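Local coordinates for uncharacterized protein (PDB 2PMA) that is of unknown function but is probably a retropepsin-like aspartic endopeptidase, or a putative ATP-dependent zinc protease, at residues Gln16-Ser21 / Gly58-Glu63; Leu33-Ile38 / Leu49-Pro54; Lys103-Lys108 / Ile129-Ala134. All blocks are in the same frame, centred on the assembly; numbering follows the deposited sequence. Where two conformers were deposited one is given.

Interaction 1. Residues Gln16-Ser21 / Gly58-Glu63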
loop_
_atom_site.group_PDB
_atom_site.type_symbol
_atom_site.label_atom_id
_atom_site.label_comp_id
_atom_site.label_asym_id
_atom_site.label_seq_id
_atom_site.Cartn_x
_atom_site.Cartn_y
_atom_site.Cartn_z
ATOM N N GLN A 16 12.165 -2.434 -0.868
ATOM C CA GLN A 16 12.587 -3.844 -1.003
ATOM C C GLN A 16 12.468 -4.342 -2.444
ATOM O O GLN A 16 12.579 -5.553 -2.691
ATOM C CB GLN A 16 11.767 -4.735 -0.032
ATOM C CG GLN A 16 12.121 -4.493 1.450
ATOM C CD GLN A 16 13.493 -5.168 1.825
ATOM O OE1 GLN A 16 14.372 -5.334 0.989
ATOM N NE2 GLN A 16 13.630 -5.567 3.041
ATOM N N ASN A 17 12.292 -3.415 -3.401
ATOM C CA ASN A 17 12.050 -3.769 -4.813
ATOM C C ASN A 17 11.028 -4.880 -4.916
ATOM O O ASN A 17 11.250 -5.853 -5.620
ATOM C CB ASN A 17 13.358 -4.206 -5.491
ATOM C CG ASN A 17 14.382 -3.077 -5.539
ATOM O OD1 ASN A 17 14.329 -2.245 -6.417
ATOM N ND2 ASN A 17 15.311 -3.067 -4.598
ATOM N N LEU A 18 9.925 -4.728 -4.201
ATOM C CA LEU A 18 8.932 -5.789 -4.070
ATOM C C LEU A 18 7.738 -5.372 -4.917
ATOM O O LEU A 18 7.065 -4.409 -4.564
ATOM C CB LEU A 18 8.481 -5.911 -2.607
ATOM C CG LEU A 18 7.309 -6.896 -2.373
ATOM C CD1 LEU A 18 7.666 -8.317 -2.869
ATOM C CD2 LEU A 18 6.976 -6.901 -0.887
ATOM N N THR A 19 7.506 -6.095 -6.006
ATOM C CA THR A 19 6.380 -5.792 -6.890
ATOM C C THR A 19 5.180 -6.682 -6.527
ATOM O O THR A 19 5.305 -7.913 -6.426
ATOM C CB THR A 19 6.802 -5.897 -8.365
ATOM O OG1 THR A 19 7.892 -5.004 -8.594
ATOM C CG2 THR A 19 5.659 -5.458 -9.299
ATOM N N LEU A 20 4.035 -6.058 -6.291
ATOM C CA LEU A 20 2.814 -6.761 -5.862
ATOM C C LEU A 20 1.665 -6.384 -6.795
ATOM O O LEU A 20 1.679 -5.290 -7.401
ATOM C CB LEU A 20 2.416 -6.316 -4.454
ATOM C CG LEU A 20 3.418 -6.551 -3.321
ATOM C CD1 LEU A 20 2.846 -6.038 -2.019
ATOM C CD2 LEU A 20 3.727 -8.050 -3.223
ATOM N N SER A 21 0.700 -7.282 -6.938
ATOM C CA SER A 21 -0.580 -6.893 -7.581
ATOM C C SER A 21 -1.362 -6.016 -6.619
ATOM O O SER A 21 -1.504 -6.354 -5.433
ATOM C CB SER A 21 -1.400 -8.143 -7.922
ATOM O OG SER A 21 -0.843 -8.728 -9.057
ATOM N N GLY A 58 8.579 -15.538 -0.195
ATOM C CA GLY A 58 9.153 -15.242 1.096
ATOM C C GLY A 58 8.765 -13.904 1.699
ATOM O O GLY A 58 7.869 -13.188 1.194
ATOM N N ASP A 59 9.438 -13.566 2.787
ATOM C CA ASP A 59 9.038 -12.420 3.607
ATOM C C ASP A 59 9.937 -11.215 3.261
ATOM O O ASP A 59 11.161 -11.414 3.022
ATOM C CB ASP A 59 9.287 -12.742 5.095
ATOM C CG ASP A 59 8.371 -13.819 5.659
ATOM O OD1 ASP A 59 7.222 -13.925 5.223
ATOM O OD2 ASP A 59 8.817 -14.540 6.589
ATOM N N TYR A 60 9.363 -9.989 3.300
ATOM C CA TYR A 60 10.108 -8.727 3.047
ATOM C C TYR A 60 9.867 -7.802 4.234
ATOM O O TYR A 60 8.713 -7.502 4.528
ATOM C CB TYR A 60 9.624 -8.001 1.745
ATOM C CG TYR A 60 9.906 -8.905 0.492
ATOM C CD1 TYR A 60 11.021 -8.667 -0.325
ATOM C CD2 TYR A 60 9.117 -10.022 0.217
ATOM C CE1 TYR A 60 11.323 -9.569 -1.430
ATOM C CE2 TYR A 60 9.375 -10.884 -0.881
ATOM C CZ TYR A 60 10.493 -10.632 -1.697
ATOM O OH TYR A 60 10.800 -11.455 -2.751
ATOM N N SER A 61 10.955 -7.296 4.809
ATOM C CA SER A 61 10.865 -6.450 5.998
ATOM C C SER A 61 10.941 -4.970 5.587
ATOM O O SER A 61 11.783 -4.581 4.712
ATOM C CB SER A 61 11.985 -6.837 6.975
ATOM O OG SER A 61 11.836 -6.100 8.188
ATOM N N PHE A 62 10.059 -4.154 6.182
ATOM C CA PHE A 62 10.056 -2.722 5.927
ATOM C C PHE A 62 10.065 -1.952 7.242
ATOM O O PHE A 62 9.670 -2.487 8.284
ATOM C CB PHE A 62 8.758 -2.352 5.202
ATOM C CG PHE A 62 8.653 -2.902 3.815
ATOM C CD1 PHE A 62 9.023 -2.103 2.732
ATOM C CD2 PHE A 62 8.207 -4.204 3.592
ATOM C CE1 PHE A 62 8.964 -2.585 1.414
ATOM C CE2 PHE A 62 8.110 -4.697 2.282
ATOM C CZ PHE A 62 8.494 -3.873 1.180
ATOM N N GLU A 63 10.455 -0.676 7.173
ATOM C CA GLU A 63 10.151 0.257 8.278
ATOM C C GLU A 63 9.417 1.450 7.655
ATOM O O GLU A 63 9.729 1.885 6.515
ATOM C CB GLU A 63 11.415 0.712 8.999
ATOM C CG GLU A 63 12.199 -0.477 9.619
ATOM C CD GLU A 63 13.371 -0.033 10.501
ATOM O OE1 GLU A 63 13.731 1.151 10.415
ATOM O OE2 GLU A 63 13.910 -0.887 11.265
#
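Gln16 and Tyr60 make the closest backbone approach of 16-21 to 58-63, with CA atoms 6.8 Å apart; this is wider than a paired strand, so side chains do the joining. Gln16 stands at the turn that links strands 8-13 and 18-24, where Asn17 and Leu18 both face Leu13 as a G1 beta bulge. Gln16 CG, anti to the carbonyl carbon (chi1 -69°), lies on Phe62, and the bend at chi2 carries the amide on to Ser61 O. CG sits over one face of the Phe62 ring, offset toward the rim and 3.9 Å from the ring centroid, a CH-pi contact, and CB lies 3.6 Å from Phe62 CZ. The amide plane is nearly perpendicular to the ring, at 86°, so the two flat groups are not stacked. Gln16 NE2 instead donates to Ser61 O at 2.7 Å, reaching a lone pair in the carbonyl plane; the N-H...O angle of 159° marks a fairly straight bond, and the acceptor also stays close to the amide plane. Both methyls of Leu18 touch Tyr60. CD1 is centred above one face of the ring, 3.7 Å from its centroid, whereas CD2 lies by Tyr60 CB and CG and also meets Phe62 at the ring edge, 4.0 Å from CZ. The Tyr60 hydroxyl bonds elsewhere, to Thr57 OG1. Because the backbones of Tyr60 and Phe62 hydrogen-bond to Val53 and Phe51 in strand 46-55, the alternation of a beta strand turns Ser61 O to the other edge. The chemistry thus implies a hairpin end fastened to strand 58-71, which is not its sheet partner, by apolar contact with two aromatic rings, plus one side-chain amide N-H bonded to Ser61 O on the strand edge turned away from 46-55.

Interaction 2. Residues Leu33-Ile38 / Leu49-Pro54; sequences LHAVNI and LRFTVP
Phe51 holds CG between its backbone N and carbonyl carbon (chi1 59°), which puts ring atom CD2 3.6 Å from Ala35 CB in the beta hairpin of strands 31-43 and 46-55. Leu33 has its CG opposite the backbone N (chi1 173°); the Leu33 and Phe51 side chains cross at about a right angle, with Leu33 CD2 4.0 Å from Phe51 CE2 and 3.8 Å from Val53 CG2. Leu111 of strand 103-112 packs on both Ala35 and Phe51, placing this side of the hairpin in the interior. The backbone evidence is one antiparallel hydrogen-bonded pair, Val36 with Thr52: Val36 N to Thr52 O spans 2.8 Å and the return bond, Thr52 N to Val36 O, 2.9 Å. Beyond it Asn37 takes left-handed backbone angles and turns the chain through a corner, so that Ile38 has its nearest CA in Phe51 and the ladder is interrupted. Ile38 resumes the packing, with CG2 3.7 Å from Leu49 CD1 and CG1 against Phe51 CB. On the outer side, Val36 CG2 lies near Thr52 CB, and a water bridges the corner, donating to Asn37 O at 2.8 Å and also hydrogen-bonded to Thr52 OG1 at 3.0 Å.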
loop_
_atom_site.group_PDB
_atom_site.type_symbol
_atom_site.label_atom_id
_atom_site.label_comp_id
_atom_site.label_asym_id
_atom_site.label_seq_id
_atom_site.Cartn_x
_atom_site.Cartn_y
_atom_site.Cartn_z
ATOM N N LEU A 33 -2.406 -2.763 3.269
ATOM C CA LEU A 33 -1.396 -3.732 2.904
ATOM C C LEU A 33 -1.347 -4.803 3.983
ATOM O O LEU A 33 -1.231 -4.474 5.189
ATOM C CB LEU A 33 -0.025 -3.016 2.881
ATOM C CG LEU A 33 1.242 -3.874 2.673
ATOM C CD1 LEU A 33 1.288 -4.577 1.260
ATOM C CD2 LEU A 33 2.511 -3.010 2.828
ATOM N N HIS A 34 -1.432 -6.071 3.597
ATOM C CA HIS A 34 -1.313 -7.117 4.628
ATOM C C HIS A 34 0.126 -7.204 5.133
ATOM O O HIS A 34 1.085 -7.334 4.352
ATOM C CB HIS A 34 -1.812 -8.467 4.142
ATOM C CG HIS A 34 -1.650 -9.552 5.169
ATOM N ND1 HIS A 34 -1.017 -10.743 4.897
ATOM C CD2 HIS A 34 -1.973 -9.588 6.486
ATOM C CE1 HIS A 34 -1.005 -11.494 5.989
ATOM N NE2 HIS A 34 -1.556 -10.810 6.973
ATOM N N ALA A 35 0.291 -7.115 6.446
ATOM C CA ALA A 35 1.611 -7.117 7.009
ATOM C C ALA A 35 1.484 -7.847 8.334
ATOM O O ALA A 35 0.428 -7.828 8.986
ATOM C CB ALA A 35 2.136 -5.679 7.244
ATOM N N VAL A 36 2.544 -8.520 8.692
ATOM C CA VAL A 36 2.615 -9.271 9.994
ATOM C C VAL A 36 3.843 -8.877 10.836
ATOM O O VAL A 36 4.745 -8.196 10.328
ATOM C CB VAL A 36 2.606 -10.797 9.731
ATOM C CG1 VAL A 36 1.329 -11.195 8.939
ATOM C CG2 VAL A 36 3.830 -11.217 8.907
ATOM N N ASN A 37 3.889 -9.302 12.108
ATOM C CA ASN A 37 5.076 -9.095 12.948
ATOM C C ASN A 37 5.411 -7.615 13.127
ATOM O O ASN A 37 6.562 -7.184 12.948
ATOM C CB ASN A 37 6.295 -9.854 12.357
ATOM C CG ASN A 37 6.048 -11.369 12.214
ATOM O OD1 ASN A 37 6.601 -12.030 11.322
ATOM N ND2 ASN A 37 5.234 -11.913 13.084
ATOM N N ILE A 38 4.398 -6.822 13.451
ATOM C CA ILE A 38 4.552 -5.378 13.471
ATOM C C ILE A 38 5.118 -4.946 14.825
ATOM O O ILE A 38 4.583 -5.344 15.851
ATOM C CB ILE A 38 3.192 -4.729 13.173
ATOM C CG1 ILE A 38 2.691 -5.233 11.795
ATOM C CG2 ILE A 38 3.297 -3.188 13.237
ATOM C CD1 ILE A 38 1.138 -5.055 11.570
ATOM N N LEU A 49 7.126 1.971 12.497
ATOM C CA LEU A 49 6.804 0.553 12.668
ATOM C C LEU A 49 7.689 -0.274 11.740
ATOM O O LEU A 49 7.915 0.107 10.571
ATOM C CB LEU A 49 5.335 0.309 12.309
ATOM C CG LEU A 49 4.287 1.029 13.161
ATOM C CD1 LEU A 49 2.958 0.477 12.752
ATOM C CD2 LEU A 49 4.507 0.751 14.681
ATOM N N ARG A 50 8.223 -1.361 12.273
ATOM C CA ARG A 50 8.873 -2.386 11.451
ATOM C C ARG A 50 7.813 -3.442 11.221
ATOM O O ARG A 50 7.059 -3.800 12.145
ATOM C CB ARG A 50 10.049 -2.992 12.209
ATOM C CG ARG A 50 10.848 -4.027 11.441
ATOM C CD ARG A 50 11.956 -4.623 12.368
ATOM N NE ARG A 50 12.972 -3.603 12.665
ATOM C CZ ARG A 50 13.625 -3.476 13.820
ATOM N NH1 ARG A 50 13.368 -4.294 14.849
ATOM N NH2 ARG A 50 14.539 -2.515 13.958
ATOM N N PHE A 51 7.729 -3.936 9.992
ATOM C CA PHE A 51 6.732 -4.930 9.679
ATOM C C PHE A 51 7.190 -5.808 8.529
ATOM O O PHE A 51 8.085 -5.415 7.737
ATOM C CB PHE A 51 5.380 -4.232 9.328
ATOM C CG PHE A 51 5.447 -3.277 8.142
ATOM C CD1 PHE A 51 5.813 -1.921 8.311
ATOM C CD2 PHE A 51 5.113 -3.729 6.857
ATOM C CE1 PHE A 51 5.853 -1.035 7.232
ATOM C CE2 PHE A 51 5.160 -2.877 5.764
ATOM C CZ PHE A 51 5.516 -1.505 5.930
ATOM N N THR A 52 6.562 -6.970 8.440
ATOM C CA THR A 52 6.870 -7.924 7.364
ATOM C C THR A 52 5.713 -7.960 6.391
ATOM O O THR A 52 4.510 -8.098 6.786
ATOM C CB THR A 52 7.200 -9.287 8.027
ATOM O OG1 THR A 52 8.404 -9.109 8.777
ATOM C CG2 THR A 52 7.407 -10.418 6.998
ATOM N N VAL A 53 6.026 -7.937 5.094
ATOM C CA VAL A 53 5.069 -8.403 4.101
ATOM C C VAL A 53 5.357 -9.843 3.648
ATOM O O VAL A 53 6.401 -10.100 3.036
ATOM C CB VAL A 53 5.097 -7.460 2.860
ATOM C CG1 VAL A 53 4.085 -7.946 1.752
ATOM C CG2 VAL A 53 4.834 -6.005 3.314
ATOM N N PRO A 54 4.434 -10.787 3.924
ATOM C CA PRO A 54 4.649 -12.188 3.517
ATOM C C PRO A 54 4.201 -12.401 2.072
ATOM O O PRO A 54 3.212 -11.808 1.639
ATOM C CB PRO A 54 3.780 -12.995 4.493
ATOM C CG PRO A 54 2.677 -12.008 4.952
ATOM C CD PRO A 54 3.197 -10.581 4.721
HETATM O O HOH W 1 8.810 -11.328 10.294
HETATM O O HOH W 2 8.674 -7.312 11.140
#

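Interaction 3. Residues Lys103-Lys108 / Ile129-Ala134; sequences KVRTIK and IDFNGA
Lys103 and Arg105 of one strand both donate to carbonyls at the C-terminal end of helix 125-130, the short helix near the chain end of this probably retropepsin-like fold. The helix stops in a Schellman motif: Asn132, with positive phi, breaks the helical path, and its N bonds back to Ile129 O at 2.8 Å. Two hydrogen bonds cross to this end. Lys103 runs extended beyond CG, bringing NZ to Phe131 O at 2.6 Å, with the donor tilted 22° from the carbonyl plane; Asn2 OD1 and Tyr5 OH also bond NZ, so three oxygens hold the ammonium group. Arg105 NE reaches Asp130 O at 2.9 Å from above the carbonyl plane, 41° out of it, and therefore not along a lone pair. Positive groups beside the carbonyl end of a helix are probably favourable electrostatically, although the carboxylate of Asp130 itself makes no salt bridge with Arg105. Apolar contacts centre on the Phe131 ring. Arg105 CG, anti to the carbonyl carbon (chi1 -62°), lies over one face, 3.8 Å from the ring centroid, as a CH-pi contact, and the bend at chi2 turns CD and the guanidinium toward Asp130 O. Lys103 CB adds a contact of 3.7 Å with Phe131 CD1, and the Lys103 carbonyl lies near the ring plane at its edge. Leu100, on strand 90-100, also packs against this phenylalanine. One water bridges strand and helix, accepting from Lys108 N and donating to Asp130 OD2 at 3.0 Å. Within the strand, the guanidinium is steadied by a second bond, in its own plane: Arg105 NH1 donates to Val104 O at 2.9 Å.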
loop_
_atom_site.group_PDB
_atom_site.type_symbol
_atom_site.label_atom_id
_atom_site.label_comp_id
_atom_site.label_asym_id
_atom_site.label_seq_id
_atom_site.Cartn_x
_atom_site.Cartn_y
_atom_site.Cartn_z
ATOM N N LYS A 103 5.784 6.607 -11.814
ATOM C CA LYS A 103 5.542 7.609 -10.776
ATOM C C LYS A 103 5.854 6.971 -9.429
ATOM O O LYS A 103 5.455 5.833 -9.191
ATOM C CB LYS A 103 4.041 8.013 -10.779
ATOM C CG LYS A 103 3.584 8.801 -12.002
ATOM C CD LYS A 103 2.070 9.102 -11.880
ATOM C CE LYS A 103 1.531 9.816 -13.106
ATOM N NZ LYS A 103 0.027 9.868 -13.018
ATOM N N VAL A 104 6.550 7.703 -8.563
ATOM C CA VAL A 104 6.785 7.258 -7.199
ATOM C C VAL A 104 6.118 8.250 -6.227
ATOM O O VAL A 104 6.232 9.470 -6.409
ATOM C CB VAL A 104 8.296 7.180 -6.903
ATOM C CG1 VAL A 104 8.555 6.734 -5.431
ATOM C CG2 VAL A 104 8.996 6.212 -7.892
ATOM N N ARG A 105 5.422 7.734 -5.209
ATOM C CA ARG A 105 4.772 8.596 -4.202
ATOM C C ARG A 105 4.946 7.968 -2.817
ATOM O O ARG A 105 5.196 6.794 -2.693
ATOM C CB ARG A 105 3.266 8.754 -4.468
ATOM C CG ARG A 105 2.884 9.419 -5.807
ATOM C CD ARG A 105 3.190 10.950 -5.829
ATOM N NE ARG A 105 2.715 11.510 -7.102
ATOM C CZ ARG A 105 3.415 11.551 -8.233
ATOM N NH1 ARG A 105 4.655 11.078 -8.279
ATOM N NH2 ARG A 105 2.865 12.078 -9.330
ATOM N N THR A 106 4.826 8.791 -1.791
ATOM C CA THR A 106 4.835 8.290 -0.443
ATOM C C THR A 106 3.382 8.404 -0.000
ATOM O O THR A 106 2.749 9.456 -0.107
ATOM C CB THR A 106 5.881 9.017 0.408
ATOM O OG1 THR A 106 7.162 8.859 -0.247
ATOM C CG2 THR A 106 5.965 8.436 1.827
ATOM N N ILE A 107 2.849 7.263 0.407
ATOM C CA ILE A 107 1.428 7.084 0.554
ATOM C C ILE A 107 1.126 6.481 1.937
ATOM O O ILE A 107 1.868 5.611 2.420
ATOM C CB ILE A 107 0.919 6.186 -0.617
ATOM C CG1 ILE A 107 0.649 7.082 -1.862
ATOM C CG2 ILE A 107 -0.283 5.346 -0.202
ATOM C CD1 ILE A 107 0.195 6.351 -3.060
ATOM N N LYS A 108 0.045 6.962 2.564
ATOM C CA LYS A 108 -0.440 6.402 3.835
ATOM C C LYS A 108 -1.139 5.062 3.583
ATOM O O LYS A 108 -2.057 4.936 2.710
ATOM C CB LYS A 108 -1.448 7.359 4.492
ATOM C CG LYS A 108 -0.792 8.641 5.004
ATOM C CD LYS A 108 -1.844 9.540 5.708
ATOM C CE LYS A 108 -1.167 10.810 6.251
ATOM N NZ LYS A 108 -2.114 11.707 7.041
ATOM N N ILE A 129 -5.593 9.468 -6.072
ATOM C CA ILE A 129 -5.456 10.920 -6.249
ATOM C C ILE A 129 -3.981 11.347 -6.177
ATOM O O ILE A 129 -3.548 12.173 -6.997
ATOM C CB ILE A 129 -6.349 11.692 -5.252
ATOM C CG1 ILE A 129 -7.826 11.433 -5.590
ATOM C CG2 ILE A 129 -6.084 13.219 -5.314
ATOM C CD1 ILE A 129 -8.805 11.742 -4.428
ATOM N N ASP A 130 -3.222 10.780 -5.227
ATOM C CA ASP A 130 -1.772 11.068 -5.138
ATOM C C ASP A 130 -1.066 10.792 -6.472
ATOM O O ASP A 130 -0.171 11.556 -6.892
ATOM C CB ASP A 130 -1.081 10.215 -4.065
ATOM C CG ASP A 130 -1.494 10.576 -2.654
ATOM O OD1 ASP A 130 -1.954 11.717 -2.435
ATOM O OD2 ASP A 130 -1.322 9.697 -1.762
ATOM N N PHE A 131 -1.490 9.720 -7.149
ATOM C CA PHE A 131 -0.963 9.384 -8.487
ATOM C C PHE A 131 -1.680 10.095 -9.648
ATOM O O PHE A 131 -1.378 9.831 -10.812
ATOM C CB PHE A 131 -1.018 7.862 -8.705
ATOM C CG PHE A 131 0.042 7.113 -7.940
ATOM C CD1 PHE A 131 1.377 7.156 -8.364
ATOM C CD2 PHE A 131 -0.286 6.386 -6.796
ATOM C CE1 PHE A 131 2.379 6.462 -7.628
ATOM C CE2 PHE A 131 0.701 5.686 -6.068
ATOM C CZ PHE A 131 2.022 5.717 -6.480
ATOM N N ASN A 132 -2.605 10.995 -9.328
ATOM C CA ASN A 132 -3.378 11.764 -10.325
ATOM C C ASN A 132 -4.062 10.883 -11.370
ATOM O O ASN A 132 -4.080 11.197 -12.573
ATOM C CB ASN A 132 -2.481 12.830 -10.970
ATOM C CG ASN A 132 -3.275 13.995 -11.561
ATOM O OD1 ASN A 132 -4.448 14.207 -11.233
ATOM N ND2 ASN A 132 -2.623 14.767 -12.442
ATOM N N GLY A 133 -4.624 9.768 -10.900
ATOM C CA GLY A 133 -5.216 8.789 -11.787
ATOM C C GLY A 133 -6.730 8.736 -11.792
ATOM O O GLY A 133 -7.392 9.242 -10.870
ATOM N N ALA A 134 -7.266 8.194 -12.894
ATOM C CA ALA A 134 -8.622 7.704 -12.957
ATOM C C ALA A 134 -8.543 6.179 -13.184
ATOM O O ALA A 134 -7.521 5.662 -13.664
ATOM C CB ALA A 134 -9.410 8.385 -14.122
HETATM O O HOH W 3 -2.075 8.732 1.025
#

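Interactions 1 and 2 adjoin, their centres 10 Å apart, and are joined through backbone bonds between strands 46-55 and 58-71; interaction 2 is nested in the chain loop that interaction 1 closes. Interaction 3 lies across the chain's centre from interaction 2, about 21 Å between centres, though strands 31-43 and 103-112 are sheet neighbours. All three are partly buried, but interaction 2 alone contains a strand pairing, with an apolar inner side and a hydrated corner. Interaction 1 joins non-paired strands through aromatic faces and one amide-carbonyl bond. Interaction 3 binds a helix end to the sheet, using lysine and arginine N-H groups on its carbonyls, with their aliphatic parts on a buried phenylalanine.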